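Local coordinates for type IV pilus biogenesis protein PilB (Streptococcus sanguinis, PDB 7B7P), which is a minor type IV pilin with a direct role in adhesion, carrying a von Willebrand factor A-like module with a metal-ion-dependent adhesion site, at residues I162-V167 and G210-N215; M202-A207 and T239-I244; Y264-L269 and E353-F358; L276-L281 and I362-V367. All blocks are in the same frame, centred on the assembly; numbering follows the deposited sequence.

Contact 1 (I162-V167 and G210-N215); sequences IAVSFV and GNISVN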
loop_
_atom_site.group_PDB
_atom_site.type_symbol
_atom_site.label_atom_id
_atom_site.label_comp_id
_atom_site.label_asym_id
_atom_site.label_seq_id
_atom_site.Cartn_x
_atom_site.Cartn_y
_atom_site.Cartn_z
ATOM N N ILE A 162 1.063 -7.251 9.581
ATOM C CA ILE A 162 0.277 -6.302 8.806
ATOM C C ILE A 162 -1.165 -6.357 9.288
ATOM O O ILE A 162 -1.758 -7.439 9.371
ATOM C CB ILE A 162 0.344 -6.609 7.298
ATOM C CG1 ILE A 162 1.750 -6.342 6.751
ATOM C CG2 ILE A 162 -0.711 -5.819 6.552
ATOM C CD1 ILE A 162 1.969 -6.891 5.330
ATOM N N ALA A 163 -1.735 -5.195 9.582
ATOM C CA ALA A 163 -3.141 -5.095 9.926
ATOM C C ALA A 163 -3.868 -4.300 8.852
ATOM O O ALA A 163 -3.351 -3.301 8.350
ATOM C CB ALA A 163 -3.333 -4.436 11.287
ATOM N N VAL A 164 -5.059 -4.765 8.492
ATOM C CA VAL A 164 -5.871 -4.138 7.467
ATOM C C VAL A 164 -7.263 -3.975 8.038
ATOM O O VAL A 164 -7.897 -4.959 8.424
ATOM C CB VAL A 164 -5.920 -4.961 6.168
ATOM C CG1 VAL A 164 -6.794 -4.253 5.142
ATOM C CG2 VAL A 164 -4.514 -5.199 5.616
ATOM N N SER A 165 -7.737 -2.744 8.116
ATOM C CA SER A 165 -9.108 -2.507 8.540
ATOM C C SER A 165 -9.948 -2.211 7.311
ATOM O O SER A 165 -9.676 -1.244 6.585
ATOM C CB SER A 165 -9.212 -1.365 9.553
ATOM O OG SER A 165 -10.557 -1.295 10.009
ATOM N N PHE A 166 -10.947 -3.057 7.076
ATOM C CA PHE A 166 -11.931 -2.850 6.031
ATOM C C PHE A 166 -13.076 -2.030 6.582
ATOM O O PHE A 166 -13.646 -2.383 7.618
ATOM C CB PHE A 166 -12.464 -4.185 5.511
ATOM C CG PHE A 166 -11.494 -4.903 4.629
ATOM C CD1 PHE A 166 -11.335 -4.527 3.301
ATOM C CD2 PHE A 166 -10.721 -5.933 5.131
ATOM C CE1 PHE A 166 -10.415 -5.182 2.481
ATOM C CE2 PHE A 166 -9.814 -6.597 4.322
ATOM C CZ PHE A 166 -9.654 -6.219 3.000
ATOM N N VAL A 167 -13.447 -0.976 5.861
ATOM C CA VAL A 167 -14.435 -0.013 6.325
ATOM C C VAL A 167 -15.428 0.186 5.193
ATOM O O VAL A 167 -15.142 0.899 4.222
ATOM C CB VAL A 167 -13.795 1.309 6.763
ATOM C CG1 VAL A 167 -14.859 2.342 7.114
ATOM C CG2 VAL A 167 -12.889 1.051 7.939
ATOM N N GLY A 210 0.689 -13.788 4.061
ATOM C CA GLY A 210 1.034 -14.254 5.396
ATOM C C GLY A 210 1.275 -13.145 6.407
ATOM O O GLY A 210 1.665 -12.033 6.036
ATOM N N ASN A 211 1.040 -13.434 7.691
ATOM C CA ASN A 211 1.364 -12.511 8.782
ATOM C C ASN A 211 0.534 -11.230 8.683
ATOM O O ASN A 211 1.038 -10.107 8.800
ATOM C CB ASN A 211 2.862 -12.202 8.809
ATOM C CG ASN A 211 3.511 -12.614 10.103
ATOM O OD1 ASN A 211 2.876 -13.248 10.957
ATOM N ND2 ASN A 211 4.780 -12.252 10.268
ATOM N N ILE A 212 -0.766 -11.413 8.489
ATOM C CA ILE A 212 -1.631 -10.338 8.043
ATOM C C ILE A 212 -2.999 -10.555 8.672
ATOM O O ILE A 212 -3.631 -11.593 8.453
ATOM C CB ILE A 212 -1.708 -10.284 6.505
ATOM C CG1 ILE A 212 -2.779 -9.313 6.014
ATOM C CG2 ILE A 212 -1.872 -11.680 5.910
ATOM C CD1 ILE A 212 -2.474 -8.806 4.601
ATOM N N SER A 213 -3.432 -9.601 9.491
ATOM C CA SER A 213 -4.726 -9.698 10.144
ATOM C C SER A 213 -5.652 -8.579 9.686
ATOM O O SER A 213 -5.219 -7.526 9.216
ATOM C CB SER A 213 -4.587 -9.699 11.675
ATOM O OG SER A 213 -3.518 -8.881 12.076
ATOM N N VAL A 214 -6.945 -8.843 9.803
ATOM C CA VAL A 214 -7.978 -7.982 9.258
ATOM C C VAL A 214 -9.114 -7.884 10.271
ATOM O O VAL A 214 -9.316 -8.781 11.094
ATOM C CB VAL A 214 -8.491 -8.523 7.897
ATOM C CG1 VAL A 214 -7.330 -8.894 6.972
ATOM C CG2 VAL A 214 -9.363 -9.742 8.106
ATOM N N ASN A 215 -9.847 -6.770 10.225
ATOM C CA ASN A 215 -11.140 -6.668 10.891
ATOM C C ASN A 215 -12.091 -5.973 9.932
ATOM O O ASN A 215 -11.696 -5.532 8.849
ATOM C CB ASN A 215 -11.050 -5.947 12.249
ATOM C CG ASN A 215 -10.859 -4.438 12.114
ATOM O OD1 ASN A 215 -10.402 -3.952 11.071
ATOM N ND2 ASN A 215 -11.224 -3.684 13.171
#
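Phe166 turns the edge of its ring to the neighbouring strand: the carbonyl O of Asn215 lies in the ring plane at that rim, and Val214 CB sits near the same plane, 4.3 Å from CE2. One face carries Val164 CG1, from the ring's own strand, 3.9 Å above the plane and displaced toward the rim. Beyond the strands, Met202, Ile203 and Leu206 of helix 191-209 pack against this ring. The second flat group is the amide of Asn215. Its CG stands between the backbone N and the carbonyl carbon (chi1 74°), which brings OD1 back toward Ser165, whose OG donates to it at 2.9 Å with the donor only slightly tilted from the amide plane. ND2 is taken up by Gln228 O and Ser268 OG, so both ends of the buried amide are engaged and its rotation is fixed.

The strands themselves pair as a parallel ladder, from Ile162 with Ile212 to Ser165 with Asn215. Ser213 N reaches Ile162 O at 2.7 Å, and the ladder continues through Val164 N to Ser213 O, Asn215 N to Val164 O and Phe166 N to Asn215 O. On the face of Val164 and Val214, Ile162 CG2 meets Ile212 CD1 at 4.0 Å, the two side chains slanting across each other. The chemistry splits by face: aliphatic and aromatic carbon faces helix 191-209, while a small serine-asparagine network, its polar atoms satisfied, lies beneath helix 258-270 on the other side of the central sheet.

Contact 2 (M202-A207 and T239-I244); sequences MIKDLA and TIIATI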
loop_
_atom_site.group_PDB
_atom_site.type_symbol
_atom_site.label_atom_id
_atom_site.label_comp_id
_atom_site.label_asym_id
_atom_site.label_seq_id
_atom_site.Cartn_x
_atom_site.Cartn_y
_atom_site.Cartn_z
ATOM N N MET A 202 -10.876 -11.013 -1.916
ATOM C CA MET A 202 -9.762 -10.168 -1.486
ATOM C C MET A 202 -9.094 -10.726 -0.231
ATOM O O MET A 202 -7.870 -10.622 -0.071
ATOM C CB MET A 202 -10.262 -8.730 -1.260
ATOM C CG MET A 202 -9.376 -7.842 -0.421
ATOM S SD MET A 202 -7.739 -7.583 -1.137
ATOM C CE MET A 202 -7.517 -5.816 -0.877
ATOM N N ILE A 203 -9.882 -11.341 0.658
ATOM C CA ILE A 203 -9.331 -11.943 1.873
ATOM C C ILE A 203 -8.417 -13.122 1.526
ATOM O O ILE A 203 -7.286 -13.222 2.019
ATOM C CB ILE A 203 -10.468 -12.378 2.817
ATOM C CG1 ILE A 203 -11.117 -11.168 3.496
ATOM C CG2 ILE A 203 -9.942 -13.378 3.853
ATOM C CD1 ILE A 203 -10.155 -10.276 4.242
ATOM N N LYS A 204 -8.900 -14.044 0.686
ATOM C CA LYS A 204 -8.064 -15.171 0.286
ATOM C C LYS A 204 -6.791 -14.690 -0.400
ATOM O O LYS A 204 -5.714 -15.267 -0.206
ATOM C CB LYS A 204 -8.846 -16.113 -0.623
ATOM C CG LYS A 204 -10.045 -16.766 0.055
ATOM C CD LYS A 204 -11.112 -17.172 -0.968
ATOM C CE LYS A 204 -11.825 -18.452 -0.549
ATOM N NZ LYS A 204 -13.261 -18.442 -0.946
ATOM N N ASP A 205 -6.885 -13.605 -1.174
ATOM C CA ASP A 205 -5.690 -13.052 -1.798
ATOM C C ASP A 205 -4.737 -12.456 -0.761
ATOM O O ASP A 205 -3.517 -12.633 -0.865
ATOM C CB ASP A 205 -6.083 -12.013 -2.850
ATOM C CG ASP A 205 -5.012 -11.824 -3.905
ATOM O OD1 ASP A 205 -4.151 -12.730 -4.034
ATOM O OD2 ASP A 205 -5.024 -10.781 -4.605
ATOM N N LEU A 206 -5.269 -11.743 0.244
ATOM C CA LEU A 206 -4.414 -11.213 1.309
ATOM C C LEU A 206 -3.752 -12.337 2.099
ATOM O O LEU A 206 -2.592 -12.208 2.512
ATOM C CB LEU A 206 -5.216 -10.323 2.257
ATOM C CG LEU A 206 -5.596 -8.910 1.805
ATOM C CD1 LEU A 206 -6.356 -8.235 2.923
ATOM C CD2 LEU A 206 -4.389 -8.094 1.397
ATOM N N ALA A 207 -4.477 -13.443 2.321
ATOM C CA ALA A 207 -3.932 -14.577 3.067
ATOM C C ALA A 207 -2.549 -14.982 2.565
ATOM O O ALA A 207 -1.646 -15.261 3.364
ATOM C CB ALA A 207 -4.897 -15.762 2.993
ATOM N N THR A 239 -13.144 -17.675 9.709
ATOM C CA THR A 239 -14.033 -16.972 10.621
ATOM C C THR A 239 -14.498 -15.639 10.041
ATOM O O THR A 239 -15.641 -15.227 10.282
ATOM C CB THR A 239 -13.343 -16.797 11.975
ATOM O OG1 THR A 239 -12.591 -15.575 11.992
ATOM C CG2 THR A 239 -12.394 -17.970 12.223
ATOM N N ILE A 240 -13.656 -14.964 9.251
ATOM C CA ILE A 240 -14.086 -13.682 8.699
ATOM C C ILE A 240 -14.976 -13.878 7.471
ATOM O O ILE A 240 -15.956 -13.143 7.284
ATOM C CB ILE A 240 -12.877 -12.774 8.396
ATOM C CG1 ILE A 240 -13.376 -11.442 7.836
ATOM C CG2 ILE A 240 -11.920 -13.437 7.424
ATOM C CD1 ILE A 240 -12.564 -10.244 8.263
ATOM N N ILE A 241 -14.666 -14.863 6.618
ATOM C CA ILE A 241 -15.507 -15.103 5.447
ATOM C C ILE A 241 -16.920 -15.449 5.882
ATOM O O ILE A 241 -17.895 -15.113 5.198
ATOM C CB ILE A 241 -14.912 -16.210 4.562
ATOM C CG1 ILE A 241 -13.599 -15.761 3.941
ATOM C CG2 ILE A 241 -15.885 -16.596 3.460
ATOM C CD1 ILE A 241 -13.086 -16.728 2.888
ATOM N N ALA A 242 -17.054 -16.106 7.034
ATOM C CA ALA A 242 -18.377 -16.366 7.583
ATOM C C ALA A 242 -19.107 -15.064 7.885
ATOM O O ALA A 242 -20.300 -14.930 7.587
ATOM C CB ALA A 242 -18.262 -17.230 8.841
ATOM N N THR A 243 -18.404 -14.089 8.474
ATOM C CA THR A 243 -19.022 -12.797 8.770
ATOM C C THR A 243 -19.454 -12.078 7.495
ATOM O O THR A 243 -20.583 -11.582 7.398
ATOM C CB THR A 243 -18.065 -11.908 9.558
ATOM O OG1 THR A 243 -17.322 -12.697 10.497
ATOM C CG2 THR A 243 -18.851 -10.830 10.296
ATOM N N ILE A 244 -18.560 -12.003 6.510
ATOM C CA ILE A 244 -18.852 -11.219 5.319
ATOM C C ILE A 244 -20.041 -11.790 4.573
ATOM O O ILE A 244 -20.843 -11.038 3.999
ATOM C CB ILE A 244 -17.603 -11.142 4.430
ATOM C CG1 ILE A 244 -16.548 -10.277 5.108
ATOM C CG2 ILE A 244 -17.957 -10.644 3.022
ATOM C CD1 ILE A 244 -15.323 -10.088 4.282
#
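Ile203 is the bump here, and the hollow it enters is formed by Ile240, Ile241 and Ile244, three residues along one side of the opposing helix. Its CG2 branch leads: it stands anti to the backbone N, with CG1 at chi1 -74°, and comes within 4.1 Å of Ile240 CG2 and 4.4 Å of Ile241 CG1. The CG1 branch fills the other part of the hollow, 4.4 Å from Ile244 CD1. Ile203 and Ile240 meet on a slant, branch against branch.

The reverse bump is Ile241, whose extended side chain pushes its CD1 against the aliphatic stem of Lys204. The two cross at about a right angle, with Lys204 CE 4.0 Å and CG 4.2 Å from that methyl, while the ammonium end stays at the solvent edge.

The two helical segments run antiparallel (164°), their axes 11.0 Å apart, and the gap is filled by isoleucines and one lysine stem. Underneath, Val214 of the sheet touches both Ile203 and Ile240, and Leu216 touches Ile244, so the hollow has a strand for its floor. This is how helices 191-209 and 238-245 lie next to each other over one face of the sheet. A polar tie between these helices comes from Arg196, whose NH1 bonds to Ile244 O. Between 202-207 and 239-244 themselves the contact is branched hydrocarbon, shielded at its outer rim by a lysine stem, and depends on shape and burial of carbon.

Contact 3 (Y264-L269 and E353-F358); sequences YGMISL and EVSKKF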
loop_
_atom_site.group_PDB
_atom_site.type_symbol
_atom_site.label_atom_id
_atom_site.label_comp_id
_atom_site.label_asym_id
_atom_site.label_seq_id
_atom_site.Cartn_x
_atom_site.Cartn_y
_atom_site.Cartn_z
ATOM N N TYR A 264 -13.825 4.399 13.565
ATOM C CA TYR A 264 -13.767 3.033 14.079
ATOM C C TYR A 264 -12.581 2.285 13.484
ATOM O O TYR A 264 -11.821 1.632 14.208
ATOM C CB TYR A 264 -15.058 2.301 13.769
ATOM C CG TYR A 264 -16.211 2.594 14.719
ATOM C CD1 TYR A 264 -16.598 3.902 14.994
ATOM C CD2 TYR A 264 -16.937 1.557 15.303
ATOM C CE1 TYR A 264 -17.660 4.172 15.825
ATOM C CE2 TYR A 264 -18.004 1.817 16.143
ATOM C CZ TYR A 264 -18.362 3.126 16.398
ATOM O OH TYR A 264 -19.420 3.419 17.229
ATOM N N GLY A 265 -12.384 2.409 12.168
ATOM C CA GLY A 265 -11.258 1.750 11.535
ATOM C C GLY A 265 -9.932 2.140 12.139
ATOM O O GLY A 265 -9.141 1.282 12.532
ATOM N N MET A 266 -9.676 3.448 12.250
ATOM C CA MET A 266 -8.348 3.892 12.670
ATOM C C MET A 266 -8.073 3.587 14.142
ATOM O O MET A 266 -6.933 3.254 14.503
ATOM C CB MET A 266 -8.166 5.388 12.399
ATOM C CG MET A 266 -8.154 5.735 10.916
ATOM S SD MET A 266 -7.662 7.433 10.625
ATOM C CE MET A 266 -7.079 7.339 8.911
ATOM N N ILE A 267 -9.070 3.733 15.022
ATOM C CA ILE A 267 -8.755 3.466 16.425
ATOM C C ILE A 267 -8.518 1.978 16.642
ATOM O O ILE A 267 -7.611 1.593 17.387
ATOM C CB ILE A 267 -9.817 4.023 17.398
ATOM C CG1 ILE A 267 -9.287 3.912 18.834
ATOM C CG2 ILE A 267 -11.116 3.287 17.318
ATOM C CD1 ILE A 267 -9.985 4.837 19.829
ATOM N N SER A 268 -9.282 1.114 15.964
ATOM C CA SER A 268 -8.993 -0.320 16.075
ATOM C C SER A 268 -7.607 -0.656 15.521
ATOM O O SER A 268 -6.935 -1.548 16.038
ATOM C CB SER A 268 -10.075 -1.146 15.380
ATOM O OG SER A 268 -9.993 -1.056 13.970
ATOM N N LEU A 269 -7.138 0.080 14.514
ATOM C CA LEU A 269 -5.786 -0.142 14.008
ATOM C C LEU A 269 -4.731 0.337 15.006
ATOM O O LEU A 269 -3.643 -0.255 15.111
ATOM C CB LEU A 269 -5.608 0.569 12.664
ATOM C CG LEU A 269 -6.161 -0.088 11.401
ATOM C CD1 LEU A 269 -5.919 0.869 10.236
ATOM C CD2 LEU A 269 -5.502 -1.461 11.129
ATOM N N GLU A 353 -10.957 15.499 9.956
ATOM C CA GLU A 353 -10.619 15.665 11.373
ATOM C C GLU A 353 -10.312 14.321 12.014
ATOM O O GLU A 353 -9.358 14.206 12.785
ATOM C CB GLU A 353 -11.740 16.367 12.141
ATOM C CG GLU A 353 -11.919 17.805 11.778
ATOM C CD GLU A 353 -10.599 18.585 11.789
ATOM O OE1 GLU A 353 -9.958 18.660 12.855
ATOM O OE2 GLU A 353 -10.195 19.109 10.727
ATOM N N VAL A 354 -11.081 13.280 11.668
ATOM C CA VAL A 354 -10.810 11.953 12.213
ATOM C C VAL A 354 -9.420 11.481 11.805
ATOM O O VAL A 354 -8.657 10.954 12.624
ATOM C CB VAL A 354 -11.896 10.956 11.768
ATOM C CG1 VAL A 354 -11.418 9.536 11.997
ATOM C CG2 VAL A 354 -13.212 11.223 12.506
ATOM N N SER A 355 -9.057 11.700 10.543
ATOM C CA SER A 355 -7.759 11.247 10.050
ATOM C C SER A 355 -6.612 11.932 10.784
ATOM O O SER A 355 -5.612 11.290 11.124
ATOM C CB SER A 355 -7.650 11.508 8.543
ATOM O OG SER A 355 -6.451 10.936 8.039
ATOM N N LYS A 356 -6.737 13.227 11.036
ATOM C CA LYS A 356 -5.676 13.932 11.755
ATOM C C LYS A 356 -5.520 13.414 13.182
ATOM O O LYS A 356 -4.406 13.317 13.695
ATOM C CB LYS A 356 -5.955 15.429 11.753
ATOM C CG LYS A 356 -5.528 16.112 10.471
ATOM C CD LYS A 356 -6.510 17.174 10.064
ATOM C CE LYS A 356 -6.405 18.375 10.948
ATOM N NZ LYS A 356 -6.871 19.583 10.188
ATOM N N LYS A 357 -6.615 13.061 13.837
ATOM C CA LYS A 357 -6.489 12.612 15.214
ATOM C C LYS A 357 -6.060 11.148 15.324
ATOM O O LYS A 357 -5.260 10.810 16.204
ATOM C CB LYS A 357 -7.802 12.823 15.959
ATOM C CG LYS A 357 -7.704 12.435 17.421
ATOM C CD LYS A 357 -8.874 12.933 18.229
ATOM C CE LYS A 357 -8.631 12.699 19.734
ATOM N NZ LYS A 357 -9.737 13.309 20.510
ATOM N N PHE A 358 -6.568 10.269 14.457
ATOM C CA PHE A 358 -6.450 8.831 14.658
ATOM C C PHE A 358 -5.511 8.134 13.665
ATOM O O PHE A 358 -5.383 6.900 13.705
ATOM C CB PHE A 358 -7.846 8.192 14.582
ATOM C CG PHE A 358 -8.757 8.557 15.737
ATOM C CD1 PHE A 358 -8.600 7.951 16.977
ATOM C CD2 PHE A 358 -9.758 9.518 15.586
ATOM C CE1 PHE A 358 -9.430 8.279 18.043
ATOM C CE2 PHE A 358 -10.584 9.858 16.639
ATOM C CZ PHE A 358 -10.428 9.229 17.878
#
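Met266 and Phe358 mark the nearest approach of two helical segments that run almost parallel, 5° apart with axes at 9.7 Å, and their CA atoms come to 5.7 Å. The backbone of the second helix is met at its last turn, where Phe358 offers both its carbonyl and its side chain: Met266 CB lies 3.4 Å from Phe358 O and 3.6 Å from Phe358 CB. From there the methionine runs extended beyond CG (chi2 -170°) alongside the helix end. Its sulfur passes 3.9 Å from Ser355 CA, and its methyl CE reaches 3.8 Å from Ser355 OG. That hydroxyl has its polar partner in Ile387 O, so toward Met266 it serves merely as a neighbour in packing.

Ile267 takes the other flank. Its side chain and that of Phe358 run alongside each other in the same direction, and CD1 approaches ring atom CE1 obliquely at 3.9 Å. Lys357 CG lies over one face of the same ring, offset toward the rim. Met266 also touches Val365 of strand 364-370, and so wedges between helix and sheet.

Each helix is followed in the chain by a strand, 276-283 after one and 364-370 after the other, and those strands are parallel neighbours. Parallel helices side by side over adjoining parallel strands belong to the Rossmann-like alpha/beta sandwich of von Willebrand factor A domains.

Contact 4 (L276-L281 and I362-V367); sequences LKYIVL and IKRVNV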
loop_
_atom_site.group_PDB
_atom_site.type_symbol
_atom_site.label_atom_id
_atom_site.label_comp_id
_atom_site.label_asym_id
_atom_site.label_seq_id
_atom_site.Cartn_x
_atom_site.Cartn_y
_atom_site.Cartn_z
ATOM N N LEU A 276 2.858 -2.498 9.625
ATOM C CA LEU A 276 2.200 -1.945 8.449
ATOM C C LEU A 276 0.697 -1.961 8.699
ATOM O O LEU A 276 0.126 -3.028 8.950
ATOM C CB LEU A 276 2.549 -2.740 7.189
ATOM C CG LEU A 276 4.009 -2.648 6.740
ATOM C CD1 LEU A 276 4.266 -3.463 5.474
ATOM C CD2 LEU A 276 4.388 -1.208 6.535
ATOM N N LYS A 277 0.060 -0.783 8.625
ATOM C CA LYS A 277 -1.359 -0.637 8.938
ATOM C C LYS A 277 -2.100 0.029 7.788
ATOM O O LYS A 277 -1.623 1.014 7.215
ATOM C CB LYS A 277 -1.566 0.178 10.228
ATOM C CG LYS A 277 -0.901 -0.418 11.461
ATOM C CD LYS A 277 -1.082 0.514 12.663
ATOM C CE LYS A 277 -0.190 0.099 13.824
ATOM N NZ LYS A 277 -0.881 0.231 15.107
ATOM N N TYR A 278 -3.296 -0.471 7.503
ATOM C CA TYR A 278 -4.020 -0.087 6.302
ATOM C C TYR A 278 -5.501 0.096 6.587
ATOM O O TYR A 278 -6.107 -0.710 7.297
ATOM C CB TYR A 278 -3.854 -1.152 5.204
ATOM C CG TYR A 278 -2.433 -1.281 4.708
ATOM C CD1 TYR A 278 -1.907 -0.368 3.800
ATOM C CD2 TYR A 278 -1.615 -2.312 5.152
ATOM C CE1 TYR A 278 -0.628 -0.484 3.342
ATOM C CE2 TYR A 278 -0.327 -2.432 4.702
ATOM C CZ TYR A 278 0.165 -1.517 3.800
ATOM O OH TYR A 278 1.458 -1.640 3.360
ATOM N N ILE A 279 -6.085 1.132 5.988
ATOM C CA ILE A 279 -7.534 1.267 5.864
ATOM C C ILE A 279 -7.931 1.041 4.406
ATOM O O ILE A 279 -7.334 1.619 3.491
ATOM C CB ILE A 279 -8.013 2.646 6.344
ATOM C CG1 ILE A 279 -7.701 2.827 7.830
ATOM C CG2 ILE A 279 -9.505 2.836 6.029
ATOM C CD1 ILE A 279 -8.784 2.303 8.756
ATOM N N VAL A 280 -8.947 0.225 4.188
ATOM C CA VAL A 280 -9.574 0.091 2.880
ATOM C C VAL A 280 -11.004 0.529 3.061
ATOM O O VAL A 280 -11.800 -0.167 3.698
ATOM C CB VAL A 280 -9.497 -1.339 2.320
ATOM C CG1 VAL A 280 -10.327 -1.456 1.047
ATOM C CG2 VAL A 280 -8.056 -1.690 2.064
ATOM N N LEU A 281 -11.325 1.694 2.534
ATOM C CA LEU A 281 -12.620 2.305 2.745
ATOM C C LEU A 281 -13.389 2.244 1.440
ATOM O O LEU A 281 -12.896 2.707 0.415
ATOM C CB LEU A 281 -12.458 3.751 3.213
ATOM C CG LEU A 281 -13.755 4.374 3.721
ATOM C CD1 LEU A 281 -13.439 5.390 4.797
ATOM C CD2 LEU A 281 -14.482 5.030 2.582
ATOM N N ILE A 362 -0.578 4.960 10.480
ATOM C CA ILE A 362 -1.214 4.263 9.369
ATOM C C ILE A 362 -0.409 4.475 8.091
ATOM O O ILE A 362 -0.009 5.599 7.764
ATOM C CB ILE A 362 -2.673 4.717 9.220
ATOM C CG1 ILE A 362 -3.478 4.136 10.380
ATOM C CG2 ILE A 362 -3.277 4.253 7.897
ATOM C CD1 ILE A 362 -4.823 4.731 10.506
ATOM N N LYS A 363 -0.139 3.377 7.388
ATOM C CA LYS A 363 0.690 3.449 6.190
ATOM C C LYS A 363 -0.068 4.076 5.023
ATOM O O LYS A 363 0.444 4.979 4.359
ATOM C CB LYS A 363 1.181 2.048 5.820
ATOM C CG LYS A 363 1.860 1.961 4.475
ATOM C CD LYS A 363 3.164 2.718 4.476
ATOM C CE LYS A 363 4.127 2.126 3.439
ATOM N NZ LYS A 363 4.993 3.178 2.864
ATOM N N ARG A 364 -1.293 3.629 4.764
ATOM C CA ARG A 364 -2.017 4.150 3.608
ATOM C C ARG A 364 -3.508 3.952 3.830
ATOM O O ARG A 364 -3.930 2.962 4.438
ATOM C CB ARG A 364 -1.568 3.455 2.301
ATOM C CG ARG A 364 -2.414 3.751 1.029
ATOM C CD ARG A 364 -1.864 3.028 -0.231
ATOM N NE ARG A 364 -0.413 3.186 -0.298
ATOM C CZ ARG A 364 0.451 2.199 -0.097
ATOM N NH1 ARG A 364 0.006 0.981 0.159
ATOM N NH2 ARG A 364 1.749 2.435 -0.133
ATOM N N VAL A 365 -4.295 4.916 3.352
ATOM C CA VAL A 365 -5.742 4.768 3.239
ATOM C C VAL A 365 -6.097 4.633 1.761
ATOM O O VAL A 365 -5.856 5.552 0.968
ATOM C CB VAL A 365 -6.504 5.945 3.870
ATOM C CG1 VAL A 365 -8.022 5.724 3.709
ATOM C CG2 VAL A 365 -6.101 6.138 5.352
ATOM N N ASN A 366 -6.700 3.504 1.405
ATOM C CA ASN A 366 -7.282 3.285 0.088
ATOM C C ASN A 366 -8.776 3.576 0.160
ATOM O O ASN A 366 -9.474 3.054 1.036
ATOM C CB ASN A 366 -7.055 1.844 -0.391
ATOM C CG ASN A 366 -5.616 1.585 -0.844
ATOM O OD1 ASN A 366 -5.287 1.749 -2.017
ATOM N ND2 ASN A 366 -4.770 1.162 0.080
ATOM N N VAL A 367 -9.254 4.426 -0.740
ATOM C CA VAL A 367 -10.673 4.719 -0.870
ATOM C C VAL A 367 -11.163 4.217 -2.221
ATOM O O VAL A 367 -10.562 4.512 -3.263
ATOM C CB VAL A 367 -10.945 6.221 -0.708
ATOM C CG1 VAL A 367 -12.451 6.499 -0.743
ATOM C CG2 VAL A 367 -10.328 6.698 0.585
#
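Ile279 and Val365 form the tight centre: they stand next to each other, both leaving the same face, with Ile279 CG2 4.0 Å from Val365 CG1. Leu281 and Val367 repeat the pattern two residues on, CD2 to CG1 at 4.2 Å. Leu281 N to Asn366 O, at 2.7 Å and straight (178°), is the shortest of the four backbone bonds. From helix 258-270 Met266 covers Val365 and Leu269 covers Ile279; from helix 380-388 Ile387 meets Val365 and Thr384 meets Val367.

These are adjacent parallel strands at the heart of the von Willebrand factor A sheet. Strand 276-283 leads directly to Asp284, a magnesium-binding residue of this protein. The side chain of Leu281 lies about 11 Å from a magnesium ion in the model.

Toward the strand starts the contact turns polar without loosening. Tyr278 and Arg364 run alongside each other, ring and guanidinium planes 31° apart, with NH1 at the ring edge, 3.6 Å from CE1. Asp419 of helix 402-424 takes both Tyr278 OH and Arg364 NH1, while Glu393 pairs with NH2. The looser, solvent side belongs to the partly exposed Lys277 and Lys363. Lys363 rests its CG 3.7 Å from Tyr278 CE1 before its chain, bent at chi2 (67°), turns away from the ring.

How the contacts relate
Contacts 1 and 4 are neighbouring strand pairs of one sheet: strands 162-169 and 276-283 lie side by side, joined by Ser165 N to Tyr278 O and Val167 N to Val280 O, and both contacts rest on backbone ladders. Contacts 2 and 3 are helix pairs on opposite faces of that sheet, about 23 Å apart between centres and not touching each other. Contact 2 covers contact 1 with isoleucines; contact 3 covers contact 4 through Met266 and Leu269 and reaches contact 1 through Ser268. Contact 4 lies nearest the chain centre, whereas contact 2 runs out to an exposed lysine. Directional bonding thus dominates between strands, and shape-driven carbon packing between helices.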